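Local coordinates for protein Two-component system sensor histidine kinase (Bacteroides thetaiotaomicron, PDB 3OTT) that is a putative sensor histidine kinase whose extracellular part, of beta-propellers and a beta-sandwich, probably senses saccharides, at residues 515-527 and 557-571. Residues are numbered along the deposited sequence; the frame is centred on the assembly and turned at random.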
# COMPACT_ATOMS: atom_id res chain seq x y z
N GLY B 515 27.69 -12.18 -34.68
CA GLY B 515 28.65 -11.68 -33.67
C GLY B 515 28.02 -10.55 -32.88
O GLY B 515 26.95 -10.71 -32.27
N GLU B 516 28.63 -9.38 -32.95
CA GLU B 516 28.12 -8.25 -32.19
C GLU B 516 26.75 -7.77 -32.74
O GLU B 516 25.99 -7.09 -32.06
CB GLU B 516 29.16 -7.09 -32.08
CG GLU B 516 29.53 -6.40 -33.39
CD GLU B 516 30.51 -5.24 -33.21
OE1 GLU B 516 31.66 -5.36 -33.69
OE2 GLU B 516 30.15 -4.19 -32.59
N LYS B 517 26.43 -8.16 -33.97
CA LYS B 517 25.15 -7.74 -34.53
C LYS B 517 24.09 -8.85 -34.49
O LYS B 517 23.15 -8.85 -35.27
CB LYS B 517 25.32 -7.10 -35.92
CG LYS B 517 25.99 -5.76 -35.82
CD LYS B 517 26.48 -5.27 -37.14
CE LYS B 517 25.35 -4.71 -37.95
NZ LYS B 517 25.84 -3.60 -38.80
N SER B 518 24.29 -9.79 -33.59
CA SER B 518 23.32 -10.85 -33.34
C SER B 518 21.96 -10.23 -32.94
O SER B 518 21.90 -9.41 -32.05
CB SER B 518 23.83 -11.79 -32.26
OG SER B 518 22.84 -12.72 -31.92
N PRO B 519 20.89 -10.61 -33.64
CA PRO B 519 19.57 -9.95 -33.46
C PRO B 519 18.91 -10.34 -32.16
O PRO B 519 19.11 -11.45 -31.70
CB PRO B 519 18.71 -10.49 -34.64
CG PRO B 519 19.43 -11.70 -35.18
CD PRO B 519 20.85 -11.71 -34.64
N ASN B 520 18.12 -9.45 -31.60
CA ASN B 520 17.38 -9.80 -30.41
C ASN B 520 15.98 -9.17 -30.39
O ASN B 520 15.33 -9.21 -29.37
CB ASN B 520 18.15 -9.43 -29.13
CG ASN B 520 18.08 -7.93 -28.85
OD1 ASN B 520 18.30 -7.12 -29.76
ND2 ASN B 520 17.72 -7.55 -27.60
N TYR B 521 15.52 -8.63 -31.50
CA TYR B 521 14.19 -8.09 -31.56
C TYR B 521 13.66 -8.10 -32.96
O TYR B 521 14.39 -7.79 -33.91
CB TYR B 521 14.09 -6.64 -31.02
CG TYR B 521 12.73 -6.39 -30.39
CD1 TYR B 521 11.64 -6.00 -31.16
CD2 TYR B 521 12.53 -6.57 -29.00
CE1 TYR B 521 10.35 -5.83 -30.56
CE2 TYR B 521 11.28 -6.38 -28.41
CZ TYR B 521 10.19 -6.00 -29.18
OH TYR B 521 8.93 -5.80 -28.57
N LEU B 522 12.37 -8.38 -33.09
CA LEU B 522 11.76 -8.47 -34.41
C LEU B 522 10.31 -7.94 -34.44
O LEU B 522 9.58 -8.15 -33.51
CB LEU B 522 11.82 -9.91 -34.89
CG LEU B 522 11.63 -10.46 -36.31
CD1 LEU B 522 10.38 -11.23 -36.39
CD2 LEU B 522 11.84 -9.55 -37.53
N LEU B 523 9.96 -7.24 -35.52
CA LEU B 523 8.63 -6.69 -35.73
C LEU B 523 8.33 -6.44 -37.22
O LEU B 523 9.25 -6.34 -38.04
CB LEU B 523 8.37 -5.45 -34.85
CG LEU B 523 8.84 -4.00 -35.04
CD1 LEU B 523 8.34 -3.35 -36.38
CD2 LEU B 523 8.33 -3.12 -33.90
N CYS B 524 7.04 -6.38 -37.54
CA CYS B 524 6.55 -6.05 -38.89
C CYS B 524 5.68 -4.82 -38.79
O CYS B 524 4.84 -4.73 -37.89
CB CYS B 524 5.72 -7.18 -39.49
SG CYS B 524 5.32 -7.01 -41.32
N ASP B 525 5.89 -3.87 -39.70
CA ASP B 525 5.18 -2.59 -39.66
C ASP B 525 3.97 -2.67 -40.59
O ASP B 525 3.82 -3.65 -41.34
CB ASP B 525 6.16 -1.42 -39.90
CG ASP B 525 6.59 -1.24 -41.37
OD1 ASP B 525 6.09 -1.89 -42.32
OD2 ASP B 525 7.43 -0.34 -41.60
N GLU B 526 3.12 -1.65 -40.54
CA GLU B 526 1.86 -1.60 -41.29
C GLU B 526 2.09 -1.68 -42.80
O GLU B 526 1.23 -2.13 -43.53
CB GLU B 526 1.07 -0.32 -40.95
CG GLU B 526 1.49 0.90 -41.77
CD GLU B 526 0.88 2.21 -41.28
OE1 GLU B 526 0.83 2.44 -40.04
OE2 GLU B 526 0.47 3.02 -42.13
N ASP B 527 3.24 -1.23 -43.28
CA ASP B 527 3.53 -1.33 -44.72
C ASP B 527 4.07 -2.73 -45.06
O ASP B 527 4.44 -3.00 -46.20
CB ASP B 527 4.52 -0.25 -45.17
CG ASP B 527 3.85 1.13 -45.38
OD1 ASP B 527 3.13 1.31 -46.41
OD2 ASP B 527 4.05 2.05 -44.55
N SER B 557 28.22 1.26 -29.04
CA SER B 557 28.00 0.21 -30.05
C SER B 557 27.28 -1.00 -29.42
O SER B 557 26.38 -1.61 -30.02
CB SER B 557 29.34 -0.18 -30.68
OG SER B 557 29.40 -1.55 -31.07
N ASN B 558 27.69 -1.34 -28.19
CA ASN B 558 27.10 -2.44 -27.43
C ASN B 558 26.08 -1.82 -26.46
O ASN B 558 26.39 -1.55 -25.28
CB ASN B 558 28.21 -3.26 -26.72
CG ASN B 558 29.33 -3.78 -27.71
OD1 ASN B 558 29.04 -4.53 -28.66
ND2 ASN B 558 30.59 -3.38 -27.45
N ASN B 559 24.89 -1.54 -27.01
CA ASN B 559 23.80 -0.79 -26.36
C ASN B 559 22.48 -1.50 -26.62
O ASN B 559 21.95 -1.44 -27.72
CB ASN B 559 23.76 0.64 -26.91
CG ASN B 559 22.47 1.37 -26.56
OD1 ASN B 559 21.97 1.23 -25.44
ND2 ASN B 559 21.93 2.16 -27.50
N GLU B 560 21.96 -2.18 -25.61
CA GLU B 560 20.91 -3.15 -25.77
C GLU B 560 19.53 -2.59 -26.06
O GLU B 560 19.07 -1.65 -25.44
CB GLU B 560 20.81 -4.00 -24.52
CG GLU B 560 22.14 -4.52 -23.93
CD GLU B 560 21.92 -5.24 -22.58
OE1 GLU B 560 20.73 -5.51 -22.24
OE2 GLU B 560 22.93 -5.54 -21.88
N ILE B 561 18.85 -3.21 -26.99
CA ILE B 561 17.46 -2.85 -27.29
C ILE B 561 16.50 -3.63 -26.39
O ILE B 561 16.58 -4.86 -26.33
CB ILE B 561 17.12 -3.13 -28.77
CG1 ILE B 561 17.95 -2.19 -29.68
CG2 ILE B 561 15.68 -2.96 -29.01
CD1 ILE B 561 17.53 -2.19 -31.12
N LEU B 562 15.64 -2.90 -25.68
CA LEU B 562 14.73 -3.53 -24.70
C LEU B 562 13.32 -3.80 -25.30
O LEU B 562 12.71 -4.83 -25.02
CB LEU B 562 14.65 -2.72 -23.39
CG LEU B 562 15.85 -2.38 -22.46
CD1 LEU B 562 15.40 -1.56 -21.17
CD2 LEU B 562 16.75 -3.60 -22.04
N SER B 563 12.83 -2.88 -26.14
CA SER B 563 11.54 -2.94 -26.74
C SER B 563 11.52 -2.06 -27.99
O SER B 563 12.23 -1.04 -28.06
CB SER B 563 10.47 -2.44 -25.76
OG SER B 563 9.16 -2.80 -26.25
N MET B 564 10.71 -2.43 -28.98
CA MET B 564 10.55 -1.60 -30.21
C MET B 564 9.08 -1.61 -30.58
O MET B 564 8.46 -2.67 -30.56
CB MET B 564 11.28 -2.23 -31.39
CG MET B 564 12.79 -2.13 -31.35
SD MET B 564 13.60 -3.02 -32.70
CE MET B 564 13.06 -2.16 -34.12
N THR B 565 8.52 -0.46 -30.96
CA THR B 565 7.16 -0.51 -31.44
C THR B 565 6.88 0.50 -32.56
O THR B 565 7.53 1.56 -32.61
CB THR B 565 6.15 -0.39 -30.25
OG1 THR B 565 4.98 -1.11 -30.58
CG2 THR B 565 5.80 1.05 -29.89
N CYS B 566 5.90 0.20 -33.42
CA CYS B 566 5.50 1.14 -34.50
C CYS B 566 4.58 2.19 -33.92
O CYS B 566 3.62 1.86 -33.23
CB CYS B 566 4.73 0.49 -35.65
SG CYS B 566 5.69 -0.73 -36.49
N VAL B 567 4.88 3.44 -34.23
CA VAL B 567 4.06 4.58 -33.84
C VAL B 567 3.83 5.41 -35.12
O VAL B 567 4.64 6.25 -35.46
CB VAL B 567 4.78 5.41 -32.74
CG1 VAL B 567 4.02 6.66 -32.43
CG2 VAL B 567 4.95 4.56 -31.42
N LYS B 568 2.76 5.11 -35.86
CA LYS B 568 2.46 5.82 -37.13
C LYS B 568 3.62 5.70 -38.13
O LYS B 568 3.93 4.61 -38.61
CB LYS B 568 2.18 7.31 -36.88
CG LYS B 568 0.91 7.67 -36.13
CD LYS B 568 1.01 9.17 -35.79
CE LYS B 568 -0.32 9.80 -35.51
NZ LYS B 568 -0.61 9.65 -34.07
N ASN B 569 4.29 6.81 -38.40
CA ASN B 569 5.35 6.85 -39.42
C ASN B 569 6.73 6.64 -38.86
O ASN B 569 7.73 6.73 -39.59
CB ASN B 569 5.29 8.16 -40.20
CG ASN B 569 4.11 8.20 -41.13
OD1 ASN B 569 3.84 7.23 -41.85
ND2 ASN B 569 3.39 9.32 -41.11
N SER B 570 6.78 6.34 -37.58
CA SER B 570 8.02 6.09 -36.90
C SER B 570 8.08 4.71 -36.28
O SER B 570 7.06 4.04 -36.08
CB SER B 570 8.20 7.16 -35.81
OG SER B 570 8.19 8.46 -36.41
N ILE B 571 9.30 4.30 -35.93
CA ILE B 571 9.44 3.27 -34.93
C ILE B 571 10.10 3.74 -33.62
O ILE B 571 11.14 4.41 -33.63
CB ILE B 571 10.08 1.98 -35.50
CG1 ILE B 571 10.51 1.11 -34.32
CG2 ILE B 571 11.29 2.29 -36.32
CD1 ILE B 571 10.81 -0.32 -34.70
O HOH W 1 20.14 -5.05 -28.80
O HOH W 2 8.67 -5.50 -25.19
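Asn520 and Ile561 join the innermost strands of two successive beta-propeller blades, a worked example of how blades pack face to face rather than joining edges: the axes of strands 519-524 and 561-567 run nearly parallel (5°) and approach to 7.6 Å. A water takes the N-H of Ile561 and donates to Asn520 OD1, while Asn520 ND2 donates to Ile561 O at 3.2 Å, so the amide grips one residue's backbone directly through ND2 and by way of the water through OD1. Leu562 and Ser563 both face Ser574, a classic beta bulge; Asn520 and Tyr521 form another against Gly533. The Tyr521 ring lies over the backbone of Ser563 and Met564, with Met564 N 3.6 Å from Tyr521 CZ on one face. A second water binds Ser563 OG and, weakly, Tyr521 OH. With CG beside its own backbone N (chi1 -73°), Met564 runs past the tyrosine in the opposite direction, placing SD obliquely 4.8 Å from the ring centroid, a Met-aromatic contact. Farther along, the Asp525 carboxylate turns to Leu529, Trp531 and Arg584, while Cys566 SG meets Leu523 CD1 at 3.7 Å and Asp525 CB at 3.5 Å.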